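Local coordinates for protein carboxylesterase (Est-2) (Archaeoglobus fulgidus, PDB 5FRD) that probably acts as a carboxylesterase of the alpha/beta hydrolase family, and holds a coenzyme A molecule in the vicinity of its active site, at residues Gly91-Gln96 against Asp173-Leu178; Glu179-Gly184 against His208-Lys213. All blocks are in the same frame, centred on the assembly; numbering follows the deposited sequence. Where two conformers were deposited one is given.

In the fold
The two contacts follow one another along the chain: segment 173-178 of contact 1 runs straight into 179-184 of contact 2, and L178 opens the short helix 178-182. Their centres lie about 13 Å apart, on the same side of the chain's centre. Each also uses a helix that links neighbouring parallel strands of the central sheet: helix 90-101 joins strands 83-88 and 106-112, and helix 205-214 joins 192-197 and 218-223, both beta-alpha-beta crossovers. Q96 and Y181 bridge the two contacts through a probable hydrogen bond, OE1 to OH, of 2.7 Å. Residues 173-184 thus run past both sheet-flanking helices, and coenzyme A touches both contacts, at L178 and at F210.

Contact 1. Residues Gly91-Gln96 against Asp173-Leu178; sequences GGAVAQ and DRFDLL. With COA (coenzyme A), chain C.
G92 O is gripped twice by Q96, the residue whose amide meets the ring of F175 across the contact. The backbone N of Q96 reaches it at 3.0 Å as part of the helix, while Q96 NE2 comes from the opposite face of the carbonyl plane at 3.1 Å. NE2 gives a second hydrogen bond to G115 O, and OE1 pairs with Y181 OH, so both ends of this buried amide are satisfied and its rotation is fixed.

Held in this way, the amide stands at 80° to the F175 ring, with Q96 NE2 3.9 Å from F175 CZ. A93 CB makes a CH-pi contact, 3.5 Å from the centroid of the F175 ring and almost on its normal. F175 has CG anti to the backbone N (chi1 175°), which carries the ring out from the loop to the helix. With an alanine in place of F175, the A93 methyl would probably lose its aromatic cover and a gap would open between helix and loop. Beyond the ring, L177 CD1 lies 3.9 Å from Q96 OE1, the two side chains running past each other in opposite directions.

D176 OD1 accepts from L178 N in an Asx turn as the loop enters the next helix, and also forms a salt bridge with R117, a residue that binds coenzyme A. L178 CD1 then touches C2A of the adenine at 3.8 Å. The contact lies where helix 90-101, whose first turn includes G91 of a probable nucleophile elbow, is covered by the loop between helices 162-173 and 178-182, with helix 65-79 also touching A93.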
ATOM      1  N   GLY A  91      -0.151   0.375  -3.698  1.00 12.92           N
ATOM      2  CA  GLY A  91       0.913   0.999  -2.904  1.00 12.88           C
ATOM      3  C   GLY A  91       2.120   0.101  -2.717  1.00 12.86           C
ATOM      4  O   GLY A  91       3.242   0.574  -2.506  1.00 13.00           O
ATOM      5  N   GLY A  92       1.900  -1.225  -2.727  1.00 12.70           N
ATOM      6  CA  GLY A  92       2.996  -2.182  -2.698  1.00 15.23           C
ATOM      7  C   GLY A  92       3.765  -2.222  -4.005  1.00 14.40           C
ATOM      8  O   GLY A  92       4.971  -2.464  -3.997  1.00 14.20           O
ATOM      9  N   ALA A  93       3.086  -1.996  -5.113  1.00 13.57           N
ATOM     10  CA  ALA A  93       3.756  -1.845  -6.431  1.00 12.20           C
ATOM     11  C   ALA A  93       4.594  -0.575  -6.419  1.00 13.42           C
ATOM     12  O   ALA A  93       5.760  -0.557  -6.855  1.00 15.52           O
ATOM     13  CB  ALA A  93       2.759  -1.843  -7.562  1.00 12.95           C
ATOM     14  N   VAL A  94       4.018   0.507  -5.921  1.00 13.00           N
ATOM     15  CA  VAL A  94       4.730   1.780  -5.762  1.00 12.97           C
ATOM     16  C   VAL A  94       5.937   1.577  -4.861  1.00 15.62           C
ATOM     17  O   VAL A  94       7.034   2.038  -5.199  1.00 14.84           O
ATOM     18  CB  VAL A  94       3.793   2.883  -5.231  1.00 13.27           C
ATOM     19  CG1 VAL A  94       4.578   4.146  -4.896  1.00 16.41           C
ATOM     20  CG2 VAL A  94       2.700   3.178  -6.238  1.00 15.17           C
ATOM     21  N   ALA A  95       5.790   0.856  -3.746  1.00 13.14           N
ATOM     22  CA  ALA A  95       6.911   0.572  -2.867  1.00 13.59           C
ATOM     23  C   ALA A  95       8.040  -0.183  -3.561  1.00 15.16           C
ATOM     24  O   ALA A  95       9.209   0.128  -3.323  1.00 15.96           O
ATOM     25  CB  ALA A  95       6.439  -0.204  -1.638  1.00 14.27           C
ATOM     26  N   GLN A  96       7.704  -1.182  -4.370  1.00 14.15           N
ATOM     27  CA  GLN A  96       8.719  -1.941  -5.076  1.00 14.62           C
ATOM     28  C   GLN A  96       9.467  -1.029  -6.054  1.00 17.46           C
ATOM     29  O   GLN A  96      10.714  -1.071  -6.073  1.00 18.39           O
ATOM     30  CB  GLN A  96       8.090  -3.107  -5.827  1.00 16.00           C
ATOM     31  CG  GLN A  96       7.570  -4.195  -4.915  1.00 15.85           C
ATOM     32  CD  GLN A  96       6.737  -5.190  -5.666  1.00 16.03           C
ATOM     33  OE1 GLN A  96       7.270  -6.041  -6.372  1.00 17.12           O
ATOM     34  NE2 GLN A  96       5.419  -5.073  -5.570  1.00 15.70           N
ATOM     35  N   ASP A 173      -2.902  -3.075 -13.565  1.00 18.18           N
ATOM     36  CA  ASP A 173      -3.036  -4.084 -14.613  1.00 18.63           C
ATOM     37  C   ASP A 173      -1.807  -4.129 -15.518  1.00 19.24           C
ATOM     38  O   ASP A 173      -1.545  -5.180 -16.112  1.00 23.67           O
ATOM     39  CB  ASP A 173      -4.289  -3.804 -15.417  1.00 19.55           C
ATOM     40  CG  ASP A 173      -4.733  -4.989 -16.224  1.00 25.84           C
ATOM     41  OD1 ASP A 173      -4.880  -6.110 -15.716  1.00 20.07           O
ATOM     42  OD2 ASP A 173      -5.016  -4.771 -17.402  1.00 28.27           O
ATOM     43  N   ARG A 174      -1.096  -3.018 -15.625  1.00 18.65           N
ATOM     44  CA  ARG A 174       0.117  -2.924 -16.449  0.60 22.69           C
ATOM     45  C   ARG A 174       1.400  -3.158 -15.654  1.00 21.80           C
ATOM     46  O   ARG A 174       2.493  -3.185 -16.229  1.00 25.61           O
ATOM     47  CB  ARG A 174       0.168  -1.569 -17.163  0.60 25.47           C
ATOM     48  CG  ARG A 174      -0.942  -1.396 -18.192  0.60 34.38           C
ATOM     49  CD  ARG A 174      -0.686  -0.231 -19.145  0.60 49.80           C
ATOM     50  NE  ARG A 174      -0.752   1.087 -18.502  0.60 48.26           N
ATOM     51  CZ  ARG A 174      -1.838   1.866 -18.407  0.60 55.11           C
ATOM     52  NH1 ARG A 174      -3.019   1.494 -18.908  0.60 43.68           N
ATOM     53  NH2 ARG A 174      -1.742   3.050 -17.799  0.60 52.25           N
ATOM     54  N   PHE A 175       1.287  -3.354 -14.340  1.00 17.84           N
ATOM     55  CA  PHE A 175       2.443  -3.536 -13.502  1.00 17.23           C
ATOM     56  C   PHE A 175       2.907  -4.995 -13.528  1.00 17.21           C
ATOM     57  O   PHE A 175       2.139  -5.911 -13.240  1.00 18.58           O
ATOM     58  CB  PHE A 175       2.094  -3.113 -12.058  1.00 17.34           C
ATOM     59  CG  PHE A 175       3.188  -3.381 -11.074  1.00 15.01           C
ATOM     60  CD1 PHE A 175       4.302  -2.555 -11.006  1.00 15.87           C
ATOM     61  CD2 PHE A 175       3.101  -4.467 -10.214  1.00 16.44           C
ATOM     62  CE1 PHE A 175       5.300  -2.817 -10.113  1.00 16.10           C
ATOM     63  CE2 PHE A 175       4.105  -4.723  -9.311  1.00 14.96           C
ATOM     64  CZ  PHE A 175       5.195  -3.898  -9.259  1.00 17.63           C
ATOM     65  N   ASP A 176       4.182  -5.202 -13.850  1.00 19.16           N
ATOM     66  CA  ASP A 176       4.722  -6.554 -13.997  1.00 20.60           C
ATOM     67  C   ASP A 176       6.231  -6.573 -13.785  1.00 22.10           C
ATOM     68  O   ASP A 176       6.998  -6.154 -14.669  1.00 26.64           O
ATOM     69  CB  ASP A 176       4.374  -7.107 -15.389  1.00 22.21           C
ATOM     70  CG  ASP A 176       4.866  -8.526 -15.595  1.00 30.39           C
ATOM     71  OD1 ASP A 176       5.089  -9.256 -14.602  1.00 23.97           O
ATOM     72  OD2 ASP A 176       5.062  -8.909 -16.763  1.00 42.76           O
ATOM     73  N   LEU A 177       6.641  -7.086 -12.626  1.00 17.66           N
ATOM     74  CA  LEU A 177       8.026  -7.353 -12.310  1.00 19.62           C
ATOM     75  C   LEU A 177       8.276  -8.862 -12.145  1.00 19.73           C
ATOM     76  O   LEU A 177       9.342  -9.247 -11.674  1.00 21.59           O
ATOM     77  CB  LEU A 177       8.397  -6.643 -11.017  1.00 20.07           C
ATOM     78  CG  LEU A 177       8.393  -5.122 -11.011  1.00 20.24           C
ATOM     79  CD1 LEU A 177       8.734  -4.582  -9.638  1.00 21.10           C
ATOM     80  CD2 LEU A 177       9.364  -4.550 -12.041  1.00 28.60           C
ATOM     81  N   LEU A 178       7.331  -9.704 -12.530  1.00 19.64           N
ATOM     82  CA  LEU A 178       7.357 -11.116 -12.114  1.00 19.68           C
ATOM     83  C   LEU A 178       8.632 -11.836 -12.624  1.00 20.11           C
ATOM     84  O   LEU A 178       9.331 -12.477 -11.846  1.00 22.20           O
ATOM     85  CB  LEU A 178       6.085 -11.812 -12.594  1.00 24.57           C
ATOM     86  CG  LEU A 178       5.783 -13.212 -12.086  1.00 27.18           C
ATOM     87  CD1 LEU A 178       5.428 -13.160 -10.616  1.00 32.74           C
ATOM     88  CD2 LEU A 178       4.634 -13.828 -12.889  1.00 31.69           C
TER
HETATM   89  N1A COA C1257       2.743 -13.600  -7.980  1.00 20.45           N
HETATM   90  C2A COA C1257       2.981 -14.870  -8.335  1.00 23.06           C
HETATM   91  N3A COA C1257       2.464 -15.398  -9.452  1.00 27.31           N
HETATM   92  C4A COA C1257       1.694 -14.655 -10.277  1.00 22.76           C
HETATM   93  C5A COA C1257       1.392 -13.272  -9.967  1.00 20.79           C
HETATM   94  C6A COA C1257       1.986 -12.756  -8.745  1.00 20.31           C
HETATM   95  N6A COA C1257       1.747 -11.479  -8.380  1.00 18.08           N
HETATM   96  N7A COA C1257       0.594 -12.770 -10.922  1.00 22.45           N
HETATM   97  C8A COA C1257       0.428 -13.768 -11.808  1.00 29.53           C
HETATM   98  N9A COA C1257       1.080 -14.880 -11.408  1.00 29.43           N
HETATM   99  C1B COA C1257       1.072 -16.168 -12.127  1.00 31.94           C
HETATM  100  C2B COA C1257      -0.295 -16.771 -11.978  1.00 28.71           C
HETATM  101  O2B COA C1257      -0.378 -17.494 -10.751  1.00 35.12           O
HETATM  102  C3B COA C1257      -0.402 -17.600 -13.247  1.00 38.10           C
HETATM  103  O3B COA C1257       0.253 -18.850 -13.038  1.00 50.13           O
HETATM  104  P3B COA C1257      -0.379 -20.253 -13.535  1.00 54.57           P
HETATM  105  O7A COA C1257      -0.398 -20.063 -15.038  1.00 66.89           O
HETATM  106  O8A COA C1257      -1.734 -20.304 -12.858  1.00 43.84           O
HETATM  107  O9A COA C1257       0.600 -21.282 -13.015  1.00 65.70           O
HETATM  108  C4B COA C1257       0.364 -16.785 -14.273  1.00 26.28           C
HETATM  109  O4B COA C1257       1.263 -15.955 -13.511  1.00 29.39           O
HETATM  110  C5B COA C1257      -0.506 -15.919 -15.169  1.00 27.50           C
HETATM  111  O5B COA C1257      -1.296 -15.039 -14.352  1.00 25.67           O
HETATM  112  P1A COA C1257      -1.688 -13.565 -14.851  1.00 24.39           P
HETATM  113  O1A COA C1257      -0.526 -12.873 -15.435  1.00 23.99           O
HETATM  114  O2A COA C1257      -2.355 -12.912 -13.639  1.00 23.91           O
HETATM  115  O3A COA C1257      -2.745 -13.705 -16.055  1.00 27.30           O
HETATM  116  P2A COA C1257      -4.097 -14.572 -16.144  1.00 30.20           P
HETATM  117  O4A COA C1257      -4.643 -14.128 -17.473  1.00 35.35           O
HETATM  118  O5A COA C1257      -3.819 -16.003 -15.799  1.00 36.21           O
HETATM  119  O6A COA C1257      -5.075 -14.076 -14.954  1.00 28.66           O
HETATM  120  CBP COA C1257      -6.504 -12.668 -13.698  1.00 21.99           C
HETATM  121  CCP COA C1257      -5.613 -12.760 -14.928  1.00 29.29           C
HETATM  122  CDP COA C1257      -7.039 -11.241 -13.606  1.00 25.76           C
HETATM  123  CEP COA C1257      -7.671 -13.661 -13.867  1.00 28.13           C
HETATM  124  CAP COA C1257      -5.663 -13.009 -12.441  1.00 26.55           C
HETATM  125  OAP COA C1257      -4.482 -12.168 -12.386  1.00 24.69           O
HETATM  126  C9P COA C1257      -6.454 -12.865 -11.160  1.00 24.63           C
HETATM  127  O9P COA C1257      -7.355 -13.636 -10.906  1.00 25.62           O
HETATM  128  N8P COA C1257      -6.083 -11.876 -10.326  1.00 24.01           N
HETATM  129  C7P COA C1257      -6.630 -11.699  -8.978  1.00 22.35           C
HETATM  130  C6P COA C1257      -7.843 -10.777  -8.914  1.00 22.24           C
HETATM  131  C5P COA C1257      -7.624  -9.294  -9.136  1.00 22.76           C
HETATM  132  O5P COA C1257      -8.335  -8.666  -9.931  1.00 21.01           O
HETATM  133  N4P COA C1257      -6.687  -8.698  -8.393  1.00 21.12           N
HETATM  134  C3P COA C1257      -6.458  -7.272  -8.421  1.00 24.81           C
HETATM  135  C2P COA C1257      -4.989  -6.990  -8.205  1.00 23.39           C
HETATM  136  S1P COA C1257      -4.755  -5.203  -8.088  1.00 24.44           S

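Contact 2. Residues Glu179-Gly184 against His208-Lys213; sequences EDYRNG and HEFFHK. With COA (coenzyme A), chain C.
Y181 meets F210 and F211 in an aromatic cluster that joins the short helix 178-182 to helix 205-214, one of the helices packed on the central sheet of this alpha/beta hydrolase fold.

The ring-to-ring contacts are both offset edge-to-face pairs in which Y181 offers the face. F210 turns its edge to it with the planes at 80°, and F211 does the same with the planes at 71°; in each pair the ring centroids are 5.8 Å apart. Different first torsions bring two consecutive phenylalanines onto one tyrosine: CG of F210 is anti to its backbone N (chi1 177°), whereas CG of F211 is anti to its carbonyl carbon.

Aliphatic contacts complete the fit. Y181 CB packs 3.5 Å from F210 CE2, near the plane of that ring, and farther round the same edge R182 CG approaches F210 CE1 to 3.8 Å. The extended R182 chain crosses F210 at about a right angle, on the more exposed side of the interface.

Polar interactions lie at the borders of the cluster, with no hydrogen bond between the two segments. The hydroxyl of Y181 is hydrogen-bonded to Q96 of helix 90-101, and it rests at the edge of the F211 ring, 3.8 Å from OH to F211 CE1. Along helix 178-182, R182 NH1 forms a salt bridge with E179 OE2 in the plane of the guanidinium group, but each of these residues has a second conformer, so the pairing is tentative.

F210 also lines the coenzyme A pocket: its ring meets Y181 and R182, while F210 CB lies 3.8 Å from C2A of the adenine.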
ATOM      1  N   GLU A 179       8.909 -11.715 -13.903  1.00 21.77           N
ATOM      2  CA  GLU A 179      10.051 -12.419 -14.490  0.60 22.72           C
ATOM      3  C   GLU A 179      11.368 -11.891 -13.955  1.00 25.69           C
ATOM      4  O   GLU A 179      12.299 -12.654 -13.785  1.00 26.15           O
ATOM      5  CB  GLU A 179       9.988 -12.404 -16.029  0.60 29.22           C
ATOM      6  CG  GLU A 179       8.880 -13.298 -16.577  0.60 36.18           C
ATOM      7  CD  GLU A 179       9.057 -14.768 -16.214  0.60 62.05           C
ATOM      8  OE1 GLU A 179      10.207 -15.265 -16.258  0.60 60.30           O
ATOM      9  OE2 GLU A 179       8.044 -15.419 -15.869  0.60 49.36           O
ATOM     10  N   ASP A 180      11.431 -10.590 -13.670  1.00 22.98           N
ATOM     11  CA  ASP A 180      12.632  -9.998 -13.095  1.00 25.40           C
ATOM     12  C   ASP A 180      12.947 -10.566 -11.713  1.00 28.03           C
ATOM     13  O   ASP A 180      14.102 -10.752 -11.365  1.00 26.17           O
ATOM     14  CB  ASP A 180      12.503  -8.478 -13.036  1.00 28.84           C
ATOM     15  CG  ASP A 180      12.500  -7.816 -14.417  1.00 43.72           C
ATOM     16  OD1 ASP A 180      12.868  -8.443 -15.427  1.00 50.30           O
ATOM     17  OD2 ASP A 180      12.135  -6.627 -14.486  1.00 72.11           O
ATOM     18  N   TYR A 181      11.926 -10.860 -10.904  1.00 21.12           N
ATOM     19  CA  TYR A 181      12.155 -11.610  -9.695  1.00 22.77           C
ATOM     20  C   TYR A 181      12.581 -13.050 -10.022  1.00 23.46           C
ATOM     21  O   TYR A 181      13.512 -13.543  -9.419  1.00 29.56           O
ATOM     22  CB  TYR A 181      10.898 -11.679  -8.810  1.00 21.95           C
ATOM     23  CG  TYR A 181      10.604 -10.469  -7.954  1.00 22.21           C
ATOM     24  CD1 TYR A 181      11.200 -10.304  -6.716  1.00 22.76           C
ATOM     25  CD2 TYR A 181       9.664  -9.535  -8.367  1.00 19.78           C
ATOM     26  CE1 TYR A 181      10.892  -9.202  -5.910  1.00 24.12           C
ATOM     27  CE2 TYR A 181       9.354  -8.430  -7.578  1.00 18.57           C
ATOM     28  CZ  TYR A 181       9.950  -8.283  -6.362  1.00 21.31           C
ATOM     29  OH  TYR A 181       9.632  -7.174  -5.597  1.00 23.00           O
ATOM     30  N   ARG A 182      11.848 -13.698 -10.918  1.00 26.33           N
ATOM     31  CA  ARG A 182      12.048 -15.131 -11.229  0.60 27.63           C
ATOM     32  C   ARG A 182      13.461 -15.411 -11.726  1.00 39.95           C
ATOM     33  O   ARG A 182      14.050 -16.412 -11.345  1.00 42.28           O
ATOM     34  CB  ARG A 182      11.021 -15.613 -12.268  0.60 42.86           C
ATOM     35  CG  ARG A 182       9.697 -16.094 -11.696  0.60 47.91           C
ATOM     36  CD  ARG A 182       8.714 -16.407 -12.821  0.60 60.07           C
ATOM     37  NE  ARG A 182       7.465 -17.027 -12.363  0.60 42.13           N
ATOM     38  CZ  ARG A 182       6.345 -17.135 -13.086  0.60 36.02           C
ATOM     39  NH1 ARG A 182       6.269 -16.659 -14.328  0.60 48.24           N
ATOM     40  NH2 ARG A 182       5.276 -17.725 -12.552  0.60 61.45           N
ATOM     41  N   ASN A 183      13.981 -14.527 -12.580  1.00 26.15           N
ATOM     42  CA  ASN A 183      15.285 -14.745 -13.228  1.00 32.52           C
ATOM     43  C   ASN A 183      16.452 -14.178 -12.450  1.00 38.23           C
ATOM     44  O   ASN A 183      17.584 -14.168 -12.926  1.00 39.13           O
ATOM     45  CB  ASN A 183      15.275 -14.243 -14.680  1.00 27.41           C
ATOM     46  CG  ASN A 183      15.230 -12.727 -14.802  1.00 29.39           C
ATOM     47  OD1 ASN A 183      15.541 -11.987 -13.871  1.00 27.56           O
ATOM     48  ND2 ASN A 183      14.819 -12.261 -15.964  1.00 35.29           N
ATOM     49  N   GLY A 184      16.163 -13.662 -11.264  1.00 29.72           N
ATOM     50  CA  GLY A 184      17.178 -13.275 -10.325  1.00 34.02           C
ATOM     51  C   GLY A 184      17.776 -11.918 -10.575  1.00 29.49           C
ATOM     52  O   GLY A 184      18.737 -11.590  -9.904  1.00 55.96           O
ATOM     53  N   HIS A 208       2.138 -13.761  -2.119  1.00 13.90           N
ATOM     54  CA  HIS A 208       2.952 -13.439  -0.948  1.00 13.41           C
ATOM     55  C   HIS A 208       4.023 -14.501  -0.702  1.00 15.61           C
ATOM     56  O   HIS A 208       5.150 -14.177  -0.331  1.00 14.91           O
ATOM     57  CB  HIS A 208       2.025 -13.168   0.232  1.00 14.02           C
ATOM     58  CG  HIS A 208       1.159 -11.973  -0.020  1.00 14.54           C
ATOM     59  ND1 HIS A 208      -0.007 -12.029  -0.747  1.00 13.77           N
ATOM     60  CD2 HIS A 208       1.385 -10.669   0.223  1.00 13.55           C
ATOM     61  CE1 HIS A 208      -0.488 -10.808  -0.888  1.00 15.02           C
ATOM     62  NE2 HIS A 208       0.344  -9.970  -0.309  1.00 14.44           N
ATOM     63  N   GLU A 209       3.668 -15.760  -0.928  1.00 13.81           N
ATOM     64  CA  GLU A 209       4.703 -16.799  -0.948  1.00 15.07           C
ATOM     65  C   GLU A 209       5.713 -16.541  -2.068  1.00 16.43           C
ATOM     66  O   GLU A 209       6.881 -16.831  -1.886  1.00 17.40           O
ATOM     67  CB  GLU A 209       4.078 -18.188  -1.090  1.00 14.03           C
ATOM     68  CG  GLU A 209       3.383 -18.691   0.154  1.00 15.17           C
ATOM     69  CD  GLU A 209       4.299 -19.202   1.247  1.00 16.99           C
ATOM     70  OE1 GLU A 209       5.539 -19.044   1.157  1.00 18.34           O
ATOM     71  OE2 GLU A 209       3.772 -19.769   2.241  1.00 16.53           O
ATOM     72  N   PHE A 210       5.287 -15.945  -3.182  1.00 15.75           N
ATOM     73  CA  PHE A 210       6.229 -15.632  -4.278  1.00 15.49           C
ATOM     74  C   PHE A 210       7.279 -14.658  -3.778  1.00 16.24           C
ATOM     75  O   PHE A 210       8.488 -14.878  -3.936  1.00 16.48           O
ATOM     76  CB  PHE A 210       5.497 -15.076  -5.485  1.00 17.03           C
ATOM     77  CG  PHE A 210       6.425 -14.684  -6.602  1.00 17.72           C
ATOM     78  CD1 PHE A 210       6.772 -15.612  -7.561  1.00 19.63           C
ATOM     79  CD2 PHE A 210       6.960 -13.414  -6.678  1.00 18.94           C
ATOM     80  CE1 PHE A 210       7.615 -15.286  -8.623  1.00 21.83           C
ATOM     81  CE2 PHE A 210       7.833 -13.082  -7.723  1.00 19.29           C
ATOM     82  CZ  PHE A 210       8.176 -14.026  -8.685  1.00 21.04           C
ATOM     83  N   PHE A 211       6.852 -13.570  -3.139  1.00 15.25           N
ATOM     84  CA  PHE A 211       7.831 -12.670  -2.529  1.00 15.10           C
ATOM     85  C   PHE A 211       8.731 -13.350  -1.519  1.00 16.53           C
ATOM     86  O   PHE A 211       9.957 -13.164  -1.491  1.00 18.37           O
ATOM     87  CB  PHE A 211       7.134 -11.514  -1.785  1.00 15.95           C
ATOM     88  CG  PHE A 211       6.450 -10.497  -2.661  1.00 15.25           C
ATOM     89  CD1 PHE A 211       7.137  -9.836  -3.669  1.00 15.82           C
ATOM     90  CD2 PHE A 211       5.134 -10.113  -2.358  1.00 17.59           C
ATOM     91  CE1 PHE A 211       6.484  -8.831  -4.391  1.00 16.09           C
ATOM     92  CE2 PHE A 211       4.505  -9.128  -3.104  1.00 16.51           C
ATOM     93  CZ  PHE A 211       5.183  -8.517  -4.117  1.00 17.05           C
ATOM     94  N   HIS A 212       8.139 -14.156  -0.649  1.00 14.80           N
ATOM     95  CA  HIS A 212       8.872 -14.805   0.412  1.00 16.82           C
ATOM     96  C   HIS A 212       9.941 -15.762  -0.139  1.00 17.94           C
ATOM     97  O   HIS A 212      11.044 -15.821   0.405  1.00 18.33           O
ATOM     98  CB  HIS A 212       7.876 -15.532   1.303  1.00 17.46           C
ATOM     99  CG  HIS A 212       8.433 -16.067   2.578  1.00 16.84           C
ATOM    100  ND1 HIS A 212       9.385 -15.440   3.343  1.00 17.63           N
ATOM    101  CD2 HIS A 212       8.104 -17.194   3.256  1.00 17.10           C
ATOM    102  CE1 HIS A 212       9.648 -16.174   4.414  1.00 19.56           C
ATOM    103  NE2 HIS A 212       8.860 -17.232   4.390  1.00 18.01           N
ATOM    104  N   LYS A 213       9.644 -16.444  -1.234  1.00 16.94           N
ATOM    105  CA  LYS A 213      10.607 -17.339  -1.896  0.70 17.05           C
ATOM    106  C   LYS A 213      11.769 -16.572  -2.507  1.00 20.03           C
ATOM    107  O   LYS A 213      12.899 -17.056  -2.496  1.00 24.35           O
ATOM    108  CB  LYS A 213       9.907 -18.167  -2.965  0.70 17.96           C
ATOM    109  CG  LYS A 213       9.125 -19.311  -2.378  0.70 21.67           C
ATOM    110  CD  LYS A 213       8.663 -20.289  -3.416  0.70 29.88           C
ATOM    111  CE  LYS A 213       7.898 -19.644  -4.551  0.70 32.99           C
ATOM    112  NZ  LYS A 213       7.071 -20.668  -5.257  0.70 28.32           N
TER
HETATM  113  N1A COA C1257       2.743 -13.600  -7.980  1.00 20.45           N
HETATM  114  C2A COA C1257       2.981 -14.870  -8.335  1.00 23.06           C
HETATM  115  N3A COA C1257       2.464 -15.398  -9.452  1.00 27.31           N
HETATM  116  C4A COA C1257       1.694 -14.655 -10.277  1.00 22.76           C
HETATM  117  C5A COA C1257       1.392 -13.272  -9.967  1.00 20.79           C
HETATM  118  C6A COA C1257       1.986 -12.756  -8.745  1.00 20.31           C
HETATM  119  N6A COA C1257       1.747 -11.479  -8.380  1.00 18.08           N
HETATM  120  N7A COA C1257       0.594 -12.770 -10.922  1.00 22.45           N
HETATM  121  C8A COA C1257       0.428 -13.768 -11.808  1.00 29.53           C
HETATM  122  N9A COA C1257       1.080 -14.880 -11.408  1.00 29.43           N
HETATM  123  C1B COA C1257       1.072 -16.168 -12.127  1.00 31.94           C
HETATM  124  C2B COA C1257      -0.295 -16.771 -11.978  1.00 28.71           C
HETATM  125  O2B COA C1257      -0.378 -17.494 -10.751  1.00 35.12           O
HETATM  126  C3B COA C1257      -0.402 -17.600 -13.247  1.00 38.10           C
HETATM  127  O3B COA C1257       0.253 -18.850 -13.038  1.00 50.13           O
HETATM  128  P3B COA C1257      -0.379 -20.253 -13.535  1.00 54.57           P
HETATM  129  O7A COA C1257      -0.398 -20.063 -15.038  1.00 66.89           O
HETATM  130  O8A COA C1257      -1.734 -20.304 -12.858  1.00 43.84           O
HETATM  131  O9A COA C1257       0.600 -21.282 -13.015  1.00 65.70           O
HETATM  132  C4B COA C1257       0.364 -16.785 -14.273  1.00 26.28           C
HETATM  133  O4B COA C1257       1.263 -15.955 -13.511  1.00 29.39           O
HETATM  134  C5B COA C1257      -0.506 -15.919 -15.169  1.00 27.50           C
HETATM  135  O5B COA C1257      -1.296 -15.039 -14.352  1.00 25.67           O
HETATM  136  P1A COA C1257      -1.688 -13.565 -14.851  1.00 24.39           P
HETATM  137  O1A COA C1257      -0.526 -12.873 -15.435  1.00 23.99           O
HETATM  138  O2A COA C1257      -2.355 -12.912 -13.639  1.00 23.91           O
HETATM  139  O3A COA C1257      -2.745 -13.705 -16.055  1.00 27.30           O
HETATM  140  P2A COA C1257      -4.097 -14.572 -16.144  1.00 30.20           P
HETATM  141  O4A COA C1257      -4.643 -14.128 -17.473  1.00 35.35           O
HETATM  142  O5A COA C1257      -3.819 -16.003 -15.799  1.00 36.21           O
HETATM  143  O6A COA C1257      -5.075 -14.076 -14.954  1.00 28.66           O
HETATM  144  CBP COA C1257      -6.504 -12.668 -13.698  1.00 21.99           C
HETATM  145  CCP COA C1257      -5.613 -12.760 -14.928  1.00 29.29           C
HETATM  146  CDP COA C1257      -7.039 -11.241 -13.606  1.00 25.76           C
HETATM  147  CEP COA C1257      -7.671 -13.661 -13.867  1.00 28.13           C
HETATM  148  CAP COA C1257      -5.663 -13.009 -12.441  1.00 26.55           C
HETATM  149  OAP COA C1257      -4.482 -12.168 -12.386  1.00 24.69           O
HETATM  150  C9P COA C1257      -6.454 -12.865 -11.160  1.00 24.63           C
HETATM  151  O9P COA C1257      -7.355 -13.636 -10.906  1.00 25.62           O
HETATM  152  N8P COA C1257      -6.083 -11.876 -10.326  1.00 24.01           N
HETATM  153  C7P COA C1257      -6.630 -11.699  -8.978  1.00 22.35           C
HETATM  154  C6P COA C1257      -7.843 -10.777  -8.914  1.00 22.24           C
HETATM  155  C5P COA C1257      -7.624  -9.294  -9.136  1.00 22.76           C
HETATM  156  O5P COA C1257      -8.335  -8.666  -9.931  1.00 21.01           O
HETATM  157  N4P COA C1257      -6.687  -8.698  -8.393  1.00 21.12           N
HETATM  158  C3P COA C1257      -6.458  -7.272  -8.421  1.00 24.81           C
HETATM  159  C2P COA C1257      -4.989  -6.990  -8.205  1.00 23.39           C
HETATM  160  S1P COA C1257      -4.755  -5.203  -8.088  1.00 24.44           S